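Side-chain contacts in 432aa long hypothetical deoxyribodipyrimidine photolyase (Sulfolobus tokodaii, PDB 2E0I), which probably repairs ultraviolet-damaged DNA by splitting pyrimidine dimers with light, using one bound FAD as catalyst and a second that may harvest light: residues T224-M227 and R228-Y231; Y306-G309 and R310-M313; I345-G348 and N349-I353. All coordinates share one frame; numbering follows the deposited sequence.

Contact 1: residues T224-M227 and R228-Y231; sequences TISM and REAY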
loop_
_atom_site.group_PDB
_atom_site.type_symbol
_atom_site.label_atom_id
_atom_site.label_comp_id
_atom_site.label_asym_id
_atom_site.label_seq_id
_atom_site.Cartn_x
_atom_site.Cartn_y
_atom_site.Cartn_z
ATOM N N THR A 224 -6.870 9.323 -3.852
ATOM C CA THR A 224 -8.021 10.183 -3.643
ATOM C C THR A 224 -7.487 11.609 -3.472
ATOM O O THR A 224 -8.216 12.586 -3.634
ATOM C CB THR A 224 -8.831 9.755 -2.419
ATOM O OG1 THR A 224 -7.994 9.759 -1.252
ATOM C CG2 THR A 224 -9.403 8.371 -2.648
ATOM N N ILE A 225 -6.205 11.715 -3.126
ATOM C CA ILE A 225 -5.512 13.006 -3.004
ATOM C C ILE A 225 -4.132 12.776 -3.628
ATOM O O ILE A 225 -3.594 11.672 -3.543
ATOM C CB ILE A 225 -5.318 13.478 -1.537
ATOM C CG1 ILE A 225 -4.387 12.539 -0.793
ATOM C CG2 ILE A 225 -6.650 13.537 -0.821
ATOM C CD1 ILE A 225 -4.115 13.007 0.596
ATOM N N SER A 226 -3.551 13.789 -4.262
ATOM C CA SER A 226 -2.252 13.584 -4.883
ATOM C C SER A 226 -1.080 13.723 -3.920
ATOM O O SER A 226 -1.159 14.398 -2.899
ATOM C CB SER A 226 -2.051 14.544 -6.042
ATOM O OG SER A 226 -1.426 15.722 -5.587
ATOM N N MET A 227 0.010 13.058 -4.280
ATOM C CA MET A 227 1.259 13.045 -3.526
ATOM C C MET A 227 1.713 14.488 -3.320
ATOM O O MET A 227 2.238 14.860 -2.263
ATOM C CB MET A 227 2.294 12.282 -4.352
ATOM C CG MET A 227 3.375 11.595 -3.565
ATOM S SD MET A 227 2.748 10.333 -2.461
ATOM C CE MET A 227 4.200 10.212 -1.391
ATOM N N ARG A 228 1.493 15.288 -4.360
ATOM C CA ARG A 228 1.838 16.696 -4.380
ATOM C C ARG A 228 0.959 17.502 -3.421
ATOM O O ARG A 228 1.427 18.454 -2.789
ATOM C CB ARG A 228 1.704 17.221 -5.807
ATOM C CG ARG A 228 2.766 16.667 -6.749
ATOM C CD ARG A 228 2.512 17.098 -8.174
ATOM N NE ARG A 228 1.239 16.577 -8.662
ATOM C CZ ARG A 228 1.031 15.305 -8.993
ATOM N NH1 ARG A 228 2.024 14.428 -8.887
ATOM N NH2 ARG A 228 -0.165 14.910 -9.430
ATOM N N GLU A 229 -0.312 17.123 -3.313
ATOM C CA GLU A 229 -1.219 17.817 -2.417
ATOM C C GLU A 229 -0.839 17.530 -0.968
ATOM O O GLU A 229 -0.774 18.439 -0.148
ATOM C CB GLU A 229 -2.664 17.388 -2.674
ATOM C CG GLU A 229 -3.205 17.865 -4.010
ATOM C CD GLU A 229 -4.707 17.600 -4.201
ATOM O OE1 GLU A 229 -5.115 16.414 -4.321
ATOM O OE2 GLU A 229 -5.476 18.595 -4.235
ATOM N N ALA A 230 -0.586 16.264 -0.657
ATOM C CA ALA A 230 -0.214 15.881 0.700
ATOM C C ALA A 230 1.027 16.660 1.069
ATOM O O ALA A 230 1.155 17.177 2.184
ATOM C CB ALA A 230 0.086 14.395 0.767
ATOM N N TYR A 231 1.939 16.742 0.107
ATOM C CA TYR A 231 3.195 17.433 0.311
ATOM C C TYR A 231 3.043 18.906 0.648
ATOM O O TYR A 231 3.568 19.369 1.642
ATOM C CB TYR A 231 4.087 17.289 -0.921
ATOM C CG TYR A 231 5.352 18.103 -0.818
ATOM C CD1 TYR A 231 6.441 17.653 -0.070
ATOM C CD2 TYR A 231 5.441 19.347 -1.435
ATOM C CE1 TYR A 231 7.584 18.431 0.055
ATOM C CE2 TYR A 231 6.569 20.130 -1.315
ATOM C CZ TYR A 231 7.635 19.672 -0.575
ATOM O OH TYR A 231 8.748 20.466 -0.498
#

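Contact 2: residues Y306-G309 and R310-M313; sequences YING and RVRM. With FAD (flavin-adenine dinucleotide), chain E.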
loop_
_atom_site.group_PDB
_atom_site.type_symbol
_atom_site.label_atom_id
_atom_site.label_comp_id
_atom_site.label_asym_id
_atom_site.label_seq_id
_atom_site.Cartn_x
_atom_site.Cartn_y
_atom_site.Cartn_z
ATOM N N TYR A 306 -5.501 -2.539 8.816
ATOM C CA TYR A 306 -4.543 -1.473 9.068
ATOM C C TYR A 306 -3.811 -1.652 10.407
ATOM O O TYR A 306 -4.340 -2.246 11.334
ATOM C CB TYR A 306 -5.276 -0.119 9.066
ATOM C CG TYR A 306 -4.415 1.039 9.519
ATOM C CD1 TYR A 306 -3.674 1.793 8.602
ATOM C CD2 TYR A 306 -4.255 1.317 10.878
ATOM C CE1 TYR A 306 -2.790 2.791 9.030
ATOM C CE2 TYR A 306 -3.372 2.305 11.318
ATOM C CZ TYR A 306 -2.642 3.033 10.393
ATOM O OH TYR A 306 -1.737 3.971 10.846
ATOM N N ILE A 307 -2.585 -1.141 10.474
ATOM C CA ILE A 307 -1.754 -1.133 11.678
ATOM C C ILE A 307 -0.670 -0.110 11.404
ATOM O O ILE A 307 -0.201 -0.002 10.276
ATOM C CB ILE A 307 -1.090 -2.497 11.998
ATOM C CG1 ILE A 307 -0.513 -3.128 10.740
ATOM C CG2 ILE A 307 -2.084 -3.406 12.674
ATOM C CD1 ILE A 307 0.240 -4.422 11.001
ATOM N N ASN A 308 -0.270 0.657 12.413
ATOM C CA ASN A 308 0.757 1.673 12.184
ATOM C C ASN A 308 2.130 1.067 11.866
ATOM O O ASN A 308 2.373 -0.119 12.092
ATOM C CB ASN A 308 0.841 2.644 13.373
ATOM C CG ASN A 308 1.678 2.115 14.534
ATOM O OD1 ASN A 308 2.049 0.937 14.602
ATOM N ND2 ASN A 308 1.971 3.006 15.468
ATOM N N GLY A 309 3.022 1.895 11.333
ATOM C CA GLY A 309 4.342 1.427 10.945
ATOM C C GLY A 309 5.154 0.737 12.013
ATOM O O GLY A 309 5.966 -0.130 11.719
ATOM N N ARG A 310 4.942 1.121 13.261
ATOM C CA ARG A 310 5.688 0.519 14.337
ATOM C C ARG A 310 5.302 -0.930 14.514
ATOM O O ARG A 310 6.159 -1.804 14.547
ATOM C CB ARG A 310 5.436 1.250 15.642
ATOM C CG ARG A 310 6.465 0.885 16.664
ATOM C CD ARG A 310 7.770 1.360 16.130
ATOM N NE ARG A 310 8.915 0.875 16.870
ATOM C CZ ARG A 310 10.121 1.403 16.745
ATOM N NH1 ARG A 310 10.307 2.423 15.922
ATOM N NH2 ARG A 310 11.141 0.906 17.423
ATOM N N VAL A 311 4.004 -1.177 14.653
ATOM C CA VAL A 311 3.506 -2.531 14.841
ATOM C C VAL A 311 3.783 -3.341 13.588
ATOM O O VAL A 311 4.145 -4.512 13.664
ATOM C CB VAL A 311 1.990 -2.523 15.133
ATOM C CG1 VAL A 311 1.420 -3.934 15.059
ATOM C CG2 VAL A 311 1.739 -1.943 16.510
ATOM N N ARG A 312 3.625 -2.698 12.438
ATOM C CA ARG A 312 3.858 -3.328 11.151
ATOM C C ARG A 312 5.227 -4.001 11.104
ATOM O O ARG A 312 5.325 -5.169 10.761
ATOM C CB ARG A 312 3.775 -2.287 10.046
ATOM C CG ARG A 312 2.867 -2.642 8.902
ATOM C CD ARG A 312 1.883 -1.510 8.647
ATOM N NE ARG A 312 1.559 -1.368 7.231
ATOM C CZ ARG A 312 0.591 -0.590 6.751
ATOM N NH1 ARG A 312 -0.166 0.127 7.572
ATOM N NH2 ARG A 312 0.378 -0.534 5.441
ATOM N N MET A 313 6.285 -3.285 11.465
ATOM C CA MET A 313 7.597 -3.903 11.408
ATOM C C MET A 313 7.917 -4.851 12.554
ATOM O O MET A 313 8.746 -5.749 12.399
ATOM C CB MET A 313 8.698 -2.847 11.257
ATOM C CG MET A 313 9.001 -2.007 12.459
ATOM S SD MET A 313 10.382 -0.879 12.068
ATOM C CE MET A 313 9.497 0.383 11.017
HETATM P PA FAD E . 1.801 7.596 9.315
HETATM O O1A FAD E . 0.712 8.482 9.789
HETATM O O2A FAD E . 3.145 7.501 9.925
HETATM O O5B FAD E . 2.176 8.504 8.039
HETATM C C5B FAD E . 3.480 8.479 7.454
HETATM C C4B FAD E . 3.366 8.451 5.928
HETATM O O4B FAD E . 4.661 8.409 5.306
HETATM C C3B FAD E . 2.620 7.188 5.493
HETATM O O3B FAD E . 1.238 7.512 5.315
HETATM C C2B FAD E . 3.243 6.952 4.119
HETATM O O2B FAD E . 2.723 7.897 3.183
HETATM C C1B FAD E . 4.706 7.268 4.430
HETATM N N9A FAD E . 5.380 6.145 5.124
HETATM C C8A FAD E . 5.566 6.009 6.436
HETATM N N7A FAD E . 6.294 4.919 6.673
HETATM C C5A FAD E . 6.573 4.352 5.503
HETATM C C6A FAD E . 7.276 3.220 5.104
HETATM N N6A FAD E . 7.879 2.442 5.997
HETATM N N1A FAD E . 7.348 2.924 3.798
HETATM C C2A FAD E . 6.770 3.684 2.883
HETATM N N3A FAD E . 6.099 4.770 3.226
HETATM C C4A FAD E . 5.984 5.128 4.514
HETATM N N1 FAD E . 2.557 1.221 3.338
HETATM C C2 FAD E . 1.641 1.170 2.279
HETATM O O2 FAD E . 1.078 2.191 1.887
HETATM N N3 FAD E . 1.318 -0.060 1.693
HETATM C C4 FAD E . 1.910 -1.232 2.180
HETATM O O4 FAD E . 1.671 -2.305 1.628
HETATM C C4X FAD E . 2.806 -1.177 3.242
HETATM N N5 FAD E . 3.320 -2.366 3.772
HETATM C C5X FAD E . 4.239 -2.327 4.828
HETATM C C6 FAD E . 4.750 -3.521 5.327
HETATM C C7 FAD E . 5.690 -3.496 6.352
HETATM C C7M FAD E . 6.257 -4.824 6.860
HETATM C C8 FAD E . 6.111 -2.277 6.879
HETATM C C8M FAD E . 7.164 -2.216 7.988
HETATM C C9 FAD E . 5.593 -1.088 6.375
HETATM C C9A FAD E . 4.659 -1.100 5.341
HETATM N N10 FAD E . 4.143 0.095 4.807
HETATM C C10 FAD E . 3.141 0.044 3.825
HETATM C "C1'" FAD E . 4.625 1.409 5.306
HETATM C "C2'" FAD E . 3.878 2.053 6.477
HETATM O "O2'" FAD E . 3.782 1.141 7.574
HETATM C "C3'" FAD E . 2.486 2.552 6.083
HETATM O "O3'" FAD E . 2.598 3.423 4.954
HETATM C "C4'" FAD E . 1.827 3.325 7.227
HETATM O "O4'" FAD E . 1.743 2.503 8.395
HETATM C "C5'" FAD E . 0.423 3.793 6.838
HETATM O "O5'" FAD E . -0.234 4.429 7.940
HETATM P P FAD E . -0.225 6.029 8.118
HETATM O O1P FAD E . -0.633 6.635 6.831
HETATM O O2P FAD E . -1.028 6.337 9.323
HETATM O O3P FAD E . 1.330 6.365 8.386
#

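Contact 3: residues I345-G348 and N349-I353; sequences INNG and NWQWI. With FAD (flavin-adenine dinucleotide), chain E.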
loop_
_atom_site.group_PDB
_atom_site.type_symbol
_atom_site.label_atom_id
_atom_site.label_comp_id
_atom_site.label_asym_id
_atom_site.label_seq_id
_atom_site.Cartn_x
_atom_site.Cartn_y
_atom_site.Cartn_z
ATOM N N ILE A 345 5.853 -0.821 -2.194
ATOM C CA ILE A 345 6.057 -0.351 -0.840
ATOM C C ILE A 345 6.008 -1.521 0.142
ATOM O O ILE A 345 6.829 -1.599 1.053
ATOM C CB ILE A 345 5.017 0.743 -0.488
ATOM C CG1 ILE A 345 5.194 1.921 -1.461
ATOM C CG2 ILE A 345 5.186 1.198 0.955
ATOM C CD1 ILE A 345 4.257 3.080 -1.246
ATOM N N ASN A 346 5.073 -2.446 -0.053
ATOM C CA ASN A 346 4.982 -3.600 0.834
ATOM C C ASN A 346 6.246 -4.455 0.685
ATOM O O ASN A 346 6.862 -4.854 1.681
ATOM C CB ASN A 346 3.739 -4.438 0.513
ATOM C CG ASN A 346 3.531 -5.585 1.501
ATOM O OD1 ASN A 346 3.540 -5.386 2.714
ATOM N ND2 ASN A 346 3.337 -6.789 0.980
ATOM N N ASN A 347 6.639 -4.727 -0.558
ATOM C CA ASN A 347 7.830 -5.528 -0.817
ATOM C C ASN A 347 9.084 -4.892 -0.211
ATOM O O ASN A 347 9.854 -5.557 0.502
ATOM C CB ASN A 347 8.028 -5.700 -2.320
ATOM C CG ASN A 347 9.162 -6.646 -2.642
ATOM O OD1 ASN A 347 10.340 -6.321 -2.447
ATOM N ND2 ASN A 347 8.817 -7.840 -3.120
ATOM N N GLY A 348 9.273 -3.601 -0.497
ATOM C CA GLY A 348 10.425 -2.872 -0.004
ATOM C C GLY A 348 10.575 -2.983 1.490
ATOM O O GLY A 348 11.660 -3.268 2.008
ATOM N N ASN A 349 9.469 -2.773 2.190
ATOM C CA ASN A 349 9.475 -2.841 3.639
ATOM C C ASN A 349 9.781 -4.229 4.178
ATOM O O ASN A 349 10.549 -4.358 5.128
ATOM C CB ASN A 349 8.144 -2.331 4.175
ATOM C CG ASN A 349 8.134 -0.818 4.358
ATOM O OD1 ASN A 349 8.662 -0.304 5.341
ATOM N ND2 ASN A 349 7.538 -0.101 3.411
ATOM N N TRP A 350 9.203 -5.271 3.581
ATOM C CA TRP A 350 9.477 -6.619 4.062
ATOM C C TRP A 350 10.950 -6.958 3.932
ATOM O O TRP A 350 11.578 -7.438 4.878
ATOM C CB TRP A 350 8.644 -7.663 3.312
ATOM C CG TRP A 350 7.280 -7.854 3.908
ATOM C CD1 TRP A 350 6.115 -7.253 3.513
ATOM C CD2 TRP A 350 6.953 -8.642 5.062
ATOM N NE1 TRP A 350 5.084 -7.616 4.357
ATOM C CE2 TRP A 350 5.571 -8.467 5.314
ATOM C CE3 TRP A 350 7.692 -9.473 5.908
ATOM C CZ2 TRP A 350 4.920 -9.091 6.371
ATOM C CZ3 TRP A 350 7.046 -10.095 6.962
ATOM C CH2 TRP A 350 5.674 -9.902 7.185
ATOM N N GLN A 351 11.512 -6.696 2.762
ATOM C CA GLN A 351 12.916 -6.999 2.549
ATOM C C GLN A 351 13.781 -6.190 3.494
ATOM O O GLN A 351 14.797 -6.665 3.981
ATOM C CB GLN A 351 13.299 -6.712 1.105
ATOM C CG GLN A 351 12.483 -7.493 0.111
ATOM C CD GLN A 351 13.347 -8.099 -0.945
ATOM O OE1 GLN A 351 14.368 -8.717 -0.626
ATOM N NE2 GLN A 351 12.955 -7.939 -2.215
ATOM N N TRP A 352 13.377 -4.955 3.748
ATOM C CA TRP A 352 14.126 -4.095 4.644
ATOM C C TRP A 352 14.210 -4.779 5.998
ATOM O O TRP A 352 15.275 -4.935 6.567
ATOM C CB TRP A 352 13.414 -2.752 4.796
ATOM C CG TRP A 352 14.250 -1.671 5.434
ATOM C CD1 TRP A 352 15.079 -0.798 4.794
ATOM C CD2 TRP A 352 14.351 -1.365 6.835
ATOM N NE1 TRP A 352 15.692 0.034 5.704
ATOM C CE2 TRP A 352 15.265 -0.293 6.963
ATOM C CE3 TRP A 352 13.759 -1.892 7.992
ATOM C CZ2 TRP A 352 15.604 0.262 8.206
ATOM C CZ3 TRP A 352 14.095 -1.337 9.232
ATOM C CH2 TRP A 352 15.010 -0.272 9.325
ATOM N N ILE A 353 13.067 -5.189 6.512
ATOM C CA ILE A 353 13.002 -5.843 7.801
ATOM C C ILE A 353 13.755 -7.170 7.851
ATOM O O ILE A 353 14.409 -7.481 8.841
ATOM C CB ILE A 353 11.523 -6.053 8.208
ATOM C CG1 ILE A 353 11.142 -5.019 9.251
ATOM C CG2 ILE A 353 11.302 -7.442 8.766
ATOM C CD1 ILE A 353 11.991 -5.110 10.512
HETATM P PA FAD E . 1.801 7.596 9.315
HETATM O O1A FAD E . 0.712 8.482 9.789
HETATM O O2A FAD E . 3.145 7.501 9.925
HETATM O O5B FAD E . 2.176 8.504 8.039
HETATM C C5B FAD E . 3.480 8.479 7.454
HETATM C C4B FAD E . 3.366 8.451 5.928
HETATM O O4B FAD E . 4.661 8.409 5.306
HETATM C C3B FAD E . 2.620 7.188 5.493
HETATM O O3B FAD E . 1.238 7.512 5.315
HETATM C C2B FAD E . 3.243 6.952 4.119
HETATM O O2B FAD E . 2.723 7.897 3.183
HETATM C C1B FAD E . 4.706 7.268 4.430
HETATM N N9A FAD E . 5.380 6.145 5.124
HETATM C C8A FAD E . 5.566 6.009 6.436
HETATM N N7A FAD E . 6.294 4.919 6.673
HETATM C C5A FAD E . 6.573 4.352 5.503
HETATM C C6A FAD E . 7.276 3.220 5.104
HETATM N N6A FAD E . 7.879 2.442 5.997
HETATM N N1A FAD E . 7.348 2.924 3.798
HETATM C C2A FAD E . 6.770 3.684 2.883
HETATM N N3A FAD E . 6.099 4.770 3.226
HETATM C C4A FAD E . 5.984 5.128 4.514
HETATM N N1 FAD E . 2.557 1.221 3.338
HETATM C C2 FAD E . 1.641 1.170 2.279
HETATM O O2 FAD E . 1.078 2.191 1.887
HETATM N N3 FAD E . 1.318 -0.060 1.693
HETATM C C4 FAD E . 1.910 -1.232 2.180
HETATM O O4 FAD E . 1.671 -2.305 1.628
HETATM C C4X FAD E . 2.806 -1.177 3.242
HETATM N N5 FAD E . 3.320 -2.366 3.772
HETATM C C5X FAD E . 4.239 -2.327 4.828
HETATM C C6 FAD E . 4.750 -3.521 5.327
HETATM C C7 FAD E . 5.690 -3.496 6.352
HETATM C C7M FAD E . 6.257 -4.824 6.860
HETATM C C8 FAD E . 6.111 -2.277 6.879
HETATM C C8M FAD E . 7.164 -2.216 7.988
HETATM C C9 FAD E . 5.593 -1.088 6.375
HETATM C C9A FAD E . 4.659 -1.100 5.341
HETATM N N10 FAD E . 4.143 0.095 4.807
HETATM C C10 FAD E . 3.141 0.044 3.825
HETATM C "C1'" FAD E . 4.625 1.409 5.306
HETATM C "C2'" FAD E . 3.878 2.053 6.477
HETATM O "O2'" FAD E . 3.782 1.141 7.574
HETATM C "C3'" FAD E . 2.486 2.552 6.083
HETATM O "O3'" FAD E . 2.598 3.423 4.954
HETATM C "C4'" FAD E . 1.827 3.325 7.227
HETATM O "O4'" FAD E . 1.743 2.503 8.395
HETATM C "C5'" FAD E . 0.423 3.793 6.838
HETATM O "O5'" FAD E . -0.234 4.429 7.940
HETATM P P FAD E . -0.225 6.029 8.118
HETATM O O1P FAD E . -0.633 6.635 6.831
HETATM O O2P FAD E . -1.028 6.337 9.323
HETATM O O3P FAD E . 1.330 6.365 8.386
#

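Contact 1: residues T224-M227 and R228-Y231
Ser226 and Glu229 form a capping box at the N-terminus of helix 227-233, each side chain bonding to the other residue's backbone N-H. Ser226 OG accepts from Glu229 N at 2.9 Å. In return, Glu229 OE1 takes the N-H of Ser226 at 3.1 Å, almost straight (174°) and on the lone pair that faces away from OE2. Glu229 CG stands anti to its own carbonyl carbon (chi1 -69°) and the chain then runs on extended, which carries the carboxylate back past the cap; on the way CG lies 3.2 Å from Ser226 OG. Ala230 N closes the first turn on Ser226 O at 3.0 Å.

The tight side is the buried one. Arg228 bends at chi3 so that one face of its guanidinium lies over Ser226 CB, and the group is gripped by salt bridges to Asp15 and Asp126; Asp15 also bonds to Ser226 OG. The two carboxylates balance the buried charge and fix the guanidinium in place. Ile225 and Ala230 meet more loosely, both resting against Leu220 of helix 217-221. Toward the partly exposed side, Glu229 OE2 forms a salt bridge with Arg189, whereas the ring of Tyr231 leads away from the cap towards Val152 and Val241. Only the start of that tyrosine side chain stays close: its CB lies 3.3 Å from Met227 O.

Contact 2: residues Y306-G309 and R310-M313
With chi1 at -129° and further bends at chi2 and chi3, Arg312 swings back from the first turn of its helix to Ile307. Asn308 has CG between its backbone N and carbonyl carbon (chi1 82°), which curls the amide over the helix start. The arginine's NH1 then reaches Ile307 O at 2.7 Å, nearly straight and within both the guanidinium and the carbonyl planes. Its aliphatic part passes across Ile307 at a slant, with CD 3.6 Å from Ile307 CG1. Asn308 OD1 accepts from Val311 N at 2.9 Å, making Asn308 the N-cap of helix 309-322 inside the FAD-binding domain. Beyond the cap lies the cofactor. FAD O2' sits over one face of the guanidinium near its rim, and Arg312 NH2 comes 3.3 Å from FAD C10 while also forming a salt bridge to Asp340, an arginine-aspartate pair of the kind found beside the flavin in photolyases. Such a charge would probably help stabilise a reduced, anionic flavin. Tyr306 stands with its ring 88° to the guanidinium plane, and its OH donates to FAD O2P at 2.9 Å. Met313 CB touches the flavin methyl C8M at 3.7 Å.

Contact 3: residues I345-G348 and N349-I353
Asn349 and Ile345 lie one turn apart on helix 343-353, where the asparagine side chain slips between the helix and the folded FAD. Its CB packs on the flavin at 3.4 Å from FAD C8 and also approaches Ile345 O. CG comes next, 3.3 Å from FAD C9. At the tip the amide divides its work: OD1 accepts from FAD N6A at 2.9 Å, while ND2 donates both to FAD N1A at 3.1 Å and to Ile345 O at 2.9 Å. Backbone N of Asn349 reaches the same carbonyl oxygen from the opposite face of its plane, so two bonds hold that atom and the amide's rotation is fixed by adenine and helix together.

One residue further along, Asn346 and Trp350 run side by side with amide and indole planes 85° apart. Asn346 CG is anti to the backbone N (chi1 -175°), which puts OD1 3.2 Å from FAD N5; Glu331 O takes its ND2. FAD C7M lies over one face of the Trp350 ring, and Phe334 meets the same ring edge-to-face. On the side turned from this FAD, Gln351 NE2 donates to a lone pair of Asn347 OD1 at 3.1 Å; Asn347 ND2 bonds to Val260 O and Gln351 OE1 to Thr356 OG1. An asparagine beside flavin N5 and a tryptophan one turn later are consistent with the catalytic FAD site of photolyases, where such a tryptophan begins the electron relay that photoreduces the flavin.

Contacts 2 and 3 grip the same FAD and lie with their centres about 12 Å apart. They also touch directly, Met313 O packing on Ile353 CD1 at 3.8 Å, so helices 309-322 and 343-353 close on each other beside the flavin. Contact 1 is set apart, with its centre about 22 Å from that of contact 2 and 23 Å from that of contact 3, although its nearest atoms come within about 7 Å of contact 3. It too borders a cofactor: the Met227 side chain is about 5 Å from a bound FAD. A second FAD, distinct from the one that contacts 2 and 3 share, lies about 5 Å from the Asn347 side chain but about 12 Å from that of Arg312.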